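PDB 1R6V: fervidolysin from Fervidobacterium pennivorans, which is a keratin-degrading, subtilisin-like serine protease that breaks native feather keratin down into peptides on which the bacterium can grow. Local coordinates for residues 505-509 against 522-528; 15-19 against 665-669. The protein carries 1 engineered substitution. One frame throughout, in Å; residues are numbered along the deposited sequence.

Contact 1. Residues 505-509 against 522-528; sequences PDHWD and GGYAIAL
Asp509 and Trp508 close over the 522-528 segment at Ala525, whose methyl is the bump on which both rest. The two segments belong to one long loop between strands 496-505 and 535-543 of the first beta-sandwich domain, the Ig-like one, and here the loop folds back on itself without regular secondary structure. Ala525 CB sits over one face of the indole, 3.8 Å from the centroid of its five-membered ring, a CH-pi contact; it also meets Asp509 CB at 3.4 Å, so a small side chain suits the place. Trp508 CG lies between its backbone N and carbonyl carbon (chi1 60°), which brings the indole over Ala525, and its CH2 reaches Tyr524 CB at 3.5 Å. A second, apolar hollow lies at the other end, where Pro505 CB wedges against Ile526 CG2 and the Ala527 methyl. One water bridges Asp506 O and Ile526 N, linking the two backbones. The Asp509 carboxylate fits into the turn of the opposing segment. Glycines suit that turn, because a side chain on Gly522 would strike the Tyr524 ring and one on Gly523 the preceding carbonyl. OD2 accepts Gly522 N at 3.0 Å on its syn side, while OD1 takes a weak bond from Gly523 N and a nearly straight one from Tyr524 N, 2.7 Å long and arriving 46° out of the carboxylate plane.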
loop_
_atom_site.group_PDB
_atom_site.type_symbol
_atom_site.label_atom_id
_atom_site.label_comp_id
_atom_site.label_asym_id
_atom_site.label_seq_id
_atom_site.Cartn_x
_atom_site.Cartn_y
_atom_site.Cartn_z
ATOM N N PRO A 505 14.269 11.893 0.062
ATOM C CA PRO A 505 13.406 11.459 1.168
ATOM C C PRO A 505 12.188 12.353 1.291
ATOM O O PRO A 505 12.262 13.547 1.019
ATOM C CB PRO A 505 14.324 11.544 2.395
ATOM C CG PRO A 505 15.710 11.361 1.817
ATOM C CD PRO A 505 15.637 12.176 0.537
ATOM N N ASP A 506 11.121 11.719 1.727
ATOM C CA ASP A 506 9.860 12.422 1.880
ATOM C C ASP A 506 9.885 13.294 3.131
ATOM O O ASP A 506 9.981 12.787 4.242
ATOM C CB ASP A 506 8.730 11.396 1.973
ATOM C CG ASP A 506 7.361 12.031 2.035
ATOM O OD1 ASP A 506 7.239 13.248 1.780
ATOM O OD2 ASP A 506 6.396 11.296 2.328
ATOM N N HIS A 507 9.754 14.690 2.933
ATOM C CA HIS A 507 9.772 15.592 4.075
ATOM C C HIS A 507 8.337 15.951 4.441
ATOM O O HIS A 507 7.913 17.092 4.248
ATOM C CB HIS A 507 10.559 16.859 3.727
ATOM C CG HIS A 507 10.386 17.306 2.306
ATOM N ND1 HIS A 507 10.920 16.615 1.240
ATOM C CD2 HIS A 507 9.735 18.369 1.778
ATOM C CE1 HIS A 507 10.609 17.234 0.115
ATOM N NE2 HIS A 507 9.890 18.300 0.413
ATOM N N TRP A 508 7.594 14.978 4.964
ATOM C CA TRP A 508 6.191 15.185 5.338
ATOM C C TRP A 508 6.015 15.772 6.728
ATOM O O TRP A 508 4.917 16.189 7.096
ATOM C CB TRP A 508 5.417 13.867 5.286
ATOM C CG TRP A 508 5.960 12.800 6.209
ATOM C CD1 TRP A 508 6.955 11.917 5.928
ATOM C CD2 TRP A 508 5.536 12.511 7.556
ATOM N NE1 TRP A 508 7.183 11.095 7.004
ATOM C CE2 TRP A 508 6.327 11.436 8.019
ATOM C CE3 TRP A 508 4.568 13.057 8.413
ATOM C CZ2 TRP A 508 6.180 10.889 9.307
ATOM C CZ3 TRP A 508 4.421 12.515 9.695
ATOM C CH2 TRP A 508 5.224 11.440 10.127
ATOM N N ASP A 509 7.102 15.773 7.493
ATOM C CA ASP A 509 7.125 16.280 8.857
ATOM C C ASP A 509 7.318 17.792 8.792
ATOM O O ASP A 509 8.384 18.310 9.126
ATOM C CB ASP A 509 8.288 15.616 9.606
ATOM C CG ASP A 509 8.229 15.827 11.101
ATOM O OD1 ASP A 509 9.200 15.425 11.774
ATOM O OD2 ASP A 509 7.225 16.381 11.602
ATOM N N GLY A 522 8.440 17.305 14.157
ATOM C CA GLY A 522 8.356 16.367 15.259
ATOM C C GLY A 522 9.567 15.460 15.261
ATOM O O GLY A 522 9.905 14.849 16.278
ATOM N N GLY A 523 10.240 15.395 14.118
ATOM C CA GLY A 523 11.399 14.531 13.988
ATOM C C GLY A 523 10.945 13.130 13.590
ATOM O O GLY A 523 11.535 12.131 13.999
ATOM N N TYR A 524 9.893 13.051 12.780
ATOM C CA TYR A 524 9.367 11.745 12.355
ATOM C C TYR A 524 9.789 11.349 10.939
ATOM O O TYR A 524 10.011 10.168 10.649
ATOM C CB TYR A 524 7.843 11.744 12.424
ATOM C CG TYR A 524 7.286 12.274 13.723
ATOM C CD1 TYR A 524 7.753 11.808 14.948
ATOM C CD2 TYR A 524 6.304 13.259 13.719
ATOM C CE1 TYR A 524 7.253 12.322 16.148
ATOM C CE2 TYR A 524 5.795 13.777 14.904
ATOM C CZ TYR A 524 6.273 13.307 16.113
ATOM O OH TYR A 524 5.771 13.837 17.283
ATOM N N ALA A 525 9.874 12.333 10.054
ATOM C CA ALA A 525 10.264 12.081 8.670
ATOM C C ALA A 525 11.757 11.807 8.569
ATOM O O ALA A 525 12.515 12.083 9.490
ATOM C CB ALA A 525 9.887 13.271 7.793
ATOM N N ILE A 526 12.182 11.250 7.444
ATOM C CA ILE A 526 13.589 10.959 7.254
ATOM C C ILE A 526 14.354 12.270 7.103
ATOM O O ILE A 526 15.433 12.434 7.667
ATOM C CB ILE A 526 13.806 10.133 5.994
ATOM C CG1 ILE A 526 13.221 8.729 6.189
ATOM C CG2 ILE A 526 15.282 10.075 5.661
ATOM C CD1 ILE A 526 13.857 7.944 7.335
ATOM N N ALA A 527 13.784 13.176 6.313
ATOM C CA ALA A 527 14.381 14.479 6.055
ATOM C C ALA A 527 13.468 15.534 6.653
ATOM O O ALA A 527 12.244 15.402 6.609
ATOM C CB ALA A 527 14.521 14.705 4.546
ATOM N N LEU A 528 14.061 16.584 7.200
ATOM C CA LEU A 528 13.291 17.646 7.825
ATOM C C LEU A 528 13.080 18.861 6.938
ATOM O O LEU A 528 12.269 19.730 7.266
ATOM C CB LEU A 528 13.993 18.087 9.117
ATOM C CG LEU A 528 14.229 16.969 10.142
ATOM C CD1 LEU A 528 15.035 17.489 11.340
ATOM C CD2 LEU A 528 12.886 16.428 10.610
HETATM O O HOH W 1 10.492 10.547 5.114
HETATM O O HOH W 2 9.208 19.703 5.786
HETATM O O HOH W 3 9.824 16.591 7.059
#

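Contact 2. Residues 15-19 against 665-669; sequences QGYHI and WWTIF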
loop_
_atom_site.group_PDB
_atom_site.type_symbol
_atom_site.label_atom_id
_atom_site.label_comp_id
_atom_site.label_asym_id
_atom_site.label_seq_id
_atom_site.Cartn_x
_atom_site.Cartn_y
_atom_site.Cartn_z
ATOM N N GLN A 15 25.957 6.318 10.834
ATOM C CA GLN A 15 24.913 5.493 11.423
ATOM C C GLN A 15 23.721 5.283 10.492
ATOM O O GLN A 15 22.676 4.802 10.926
ATOM C CB GLN A 15 24.417 6.139 12.720
ATOM C CG GLN A 15 25.447 6.208 13.844
ATOM C CD GLN A 15 25.998 4.842 14.209
ATOM O OE1 GLN A 15 27.082 4.458 13.770
ATOM N NE2 GLN A 15 25.243 4.095 15.002
ATOM N N GLY A 16 23.872 5.652 9.224
ATOM C CA GLY A 16 22.780 5.491 8.274
ATOM C C GLY A 16 21.696 6.547 8.438
ATOM O O GLY A 16 21.971 7.655 8.906
ATOM N N TYR A 17 20.464 6.220 8.055
ATOM C CA TYR A 17 19.367 7.175 8.177
ATOM C C TYR A 17 18.373 6.810 9.276
ATOM O O TYR A 17 18.382 5.692 9.787
ATOM C CB TYR A 17 18.646 7.339 6.831
ATOM C CG TYR A 17 19.584 7.868 5.770
ATOM C CD1 TYR A 17 20.266 6.998 4.913
ATOM C CD2 TYR A 17 19.889 9.229 5.704
ATOM C CE1 TYR A 17 21.237 7.476 4.028
ATOM C CE2 TYR A 17 20.860 9.714 4.826
ATOM C CZ TYR A 17 21.530 8.834 3.999
ATOM O OH TYR A 17 22.525 9.300 3.170
ATOM N N HIS A 18 17.535 7.785 9.617
ATOM C CA HIS A 18 16.511 7.691 10.660
ATOM C C HIS A 18 15.538 6.530 10.445
ATOM O O HIS A 18 15.392 6.017 9.335
ATOM C CB HIS A 18 15.732 9.009 10.703
ATOM C CG HIS A 18 14.943 9.226 11.957
ATOM N ND1 HIS A 18 13.760 9.940 11.977
ATOM C CD2 HIS A 18 15.185 8.869 13.242
ATOM C CE1 HIS A 18 13.310 10.012 13.218
ATOM N NE2 HIS A 18 14.156 9.370 14.003
ATOM N N ILE A 19 14.879 6.125 11.528
ATOM C CA ILE A 19 13.916 5.047 11.463
ATOM C C ILE A 19 12.763 5.503 10.559
ATOM O O ILE A 19 12.407 6.682 10.534
ATOM C CB ILE A 19 13.427 4.698 12.889
ATOM C CG1 ILE A 19 12.375 3.585 12.846
ATOM C CG2 ILE A 19 12.885 5.929 13.550
ATOM C CD1 ILE A 19 10.976 4.079 12.626
ATOM N N TRP A 665 18.443 17.406 12.749
ATOM C CA TRP A 665 19.541 16.915 11.938
ATOM C C TRP A 665 19.489 17.391 10.500
ATOM O O TRP A 665 18.474 17.919 10.050
ATOM C CB TRP A 665 19.577 15.386 11.973
ATOM C CG TRP A 665 18.366 14.736 11.362
ATOM C CD1 TRP A 665 18.196 14.371 10.049
ATOM C CD2 TRP A 665 17.155 14.380 12.037
ATOM N NE1 TRP A 665 16.953 13.811 9.871
ATOM C CE2 TRP A 665 16.292 13.802 11.074
ATOM C CE3 TRP A 665 16.714 14.490 13.365
ATOM C CZ2 TRP A 665 15.009 13.330 11.394
ATOM C CZ3 TRP A 665 15.434 14.021 13.688
ATOM C CH2 TRP A 665 14.598 13.447 12.703
ATOM N N TRP A 666 20.613 17.205 9.814
ATOM C CA TRP A 666 20.779 17.580 8.406
ATOM C C TRP A 666 20.998 16.262 7.671
ATOM O O TRP A 666 21.875 15.474 8.036
ATOM C CB TRP A 666 21.998 18.493 8.250
ATOM C CG TRP A 666 21.922 19.675 9.164
ATOM C CD1 TRP A 666 22.298 19.720 10.473
ATOM C CD2 TRP A 666 21.338 20.950 8.866
ATOM N NE1 TRP A 666 21.978 20.941 11.014
ATOM C CE2 TRP A 666 21.387 21.717 10.051
ATOM C CE3 TRP A 666 20.773 21.515 7.713
ATOM C CZ2 TRP A 666 20.894 23.023 10.120
ATOM C CZ3 TRP A 666 20.280 22.813 7.781
ATOM C CH2 TRP A 666 20.345 23.552 8.981
ATOM N N THR A 667 20.191 16.037 6.643
ATOM C CA THR A 667 20.237 14.800 5.873
ATOM C C THR A 667 21.027 14.985 4.580
ATOM O O THR A 667 20.642 15.778 3.725
ATOM C CB THR A 667 18.789 14.337 5.581
ATOM O OG1 THR A 667 18.091 14.172 6.824
ATOM C CG2 THR A 667 18.773 13.001 4.847
ATOM N N ILE A 668 22.130 14.257 4.462
ATOM C CA ILE A 668 22.998 14.347 3.293
ATOM C C ILE A 668 23.395 12.969 2.765
ATOM O O ILE A 668 23.239 11.949 3.449
ATOM C CB ILE A 668 24.268 15.175 3.600
ATOM C CG1 ILE A 668 25.058 14.546 4.748
ATOM C CG2 ILE A 668 23.870 16.607 3.915
ATOM C CD1 ILE A 668 24.478 14.789 6.106
ATOM N N PHE A 669 23.924 12.948 1.544
ATOM C CA PHE A 669 24.282 11.690 0.902
ATOM C C PHE A 669 25.722 11.569 0.411
ATOM O O PHE A 669 26.093 10.568 -0.204
ATOM C CB PHE A 669 23.292 11.451 -0.244
ATOM C CG PHE A 669 21.856 11.623 0.174
ATOM C CD1 PHE A 669 21.226 12.855 0.060
ATOM C CD2 PHE A 669 21.168 10.575 0.773
ATOM C CE1 PHE A 669 19.930 13.052 0.550
ATOM C CE2 PHE A 669 19.871 10.758 1.268
ATOM C CZ PHE A 669 19.250 11.998 1.158
#
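Tyr17 reaches from the propeptide to the 665-669 segment, which its CD2, CE2, CZ and OH meet in turn. With CG anti to the carbonyl carbon (chi1 -61°), CB sets off across the other segment and the ring beyond it swings in, so that CD2 first meets Thr667 CG2 at 4.0 Å. CE2 touches the same methyl and Phe669 CE2 as well, while CZ lies 3.7 Å from Phe669 CD2; the two rings meet obliquely, their planes at 32°. The apolar ring suits the Thr667 methyl and Phe669, the hydroxyl the carbonyl beyond them: at the tip, OH donates to Ile668 O over 2.8 Å, the carbonyl oxygen lying at the ring edge, near its plane. Residues 666-669 form a strand of the second beta-sandwich domain, paired antiparallel with strand 604-610, so this bond ties the propeptide to that domain's backbone; a weak bond to Ser602 OG also involves the hydroxyl. A phenylalanine here has no hydroxyl and would probably leave Ile668 O without its bond from the propeptide. Next along the chain, His18 turns a ring face to the edge of Trp665, with centroids of the imidazole and the indole six-membered ring 4.7 Å apart and planes at 57°. The atoms that touch are Trp665 CZ2 and CH2, against ND1 and CE1 of His18, whose NE2 is hydrogen-bonded to Lys82 O.

Contact 1 and contact 2 lie with their centres about 11 Å apart and touch directly where the two beta-sandwich domains and the propeptide come together. The backbone oxygen of Ile526 probably accepts a hydrogen bond from Trp665 NE1 at 3.0 Å and, more weakly, one from Thr667 OG1. His18 also packs against the loop, its CE1 2.9 Å from Gly523 O. The propeptide enters both contacts: Asp79 and Lys75 hydrogen-bond the Tyr524 hydroxyl of contact 1, while Tyr17 and His18 belong to contact 2. Both lie away from the charge-relay residues and the calcium site of the catalytic domain.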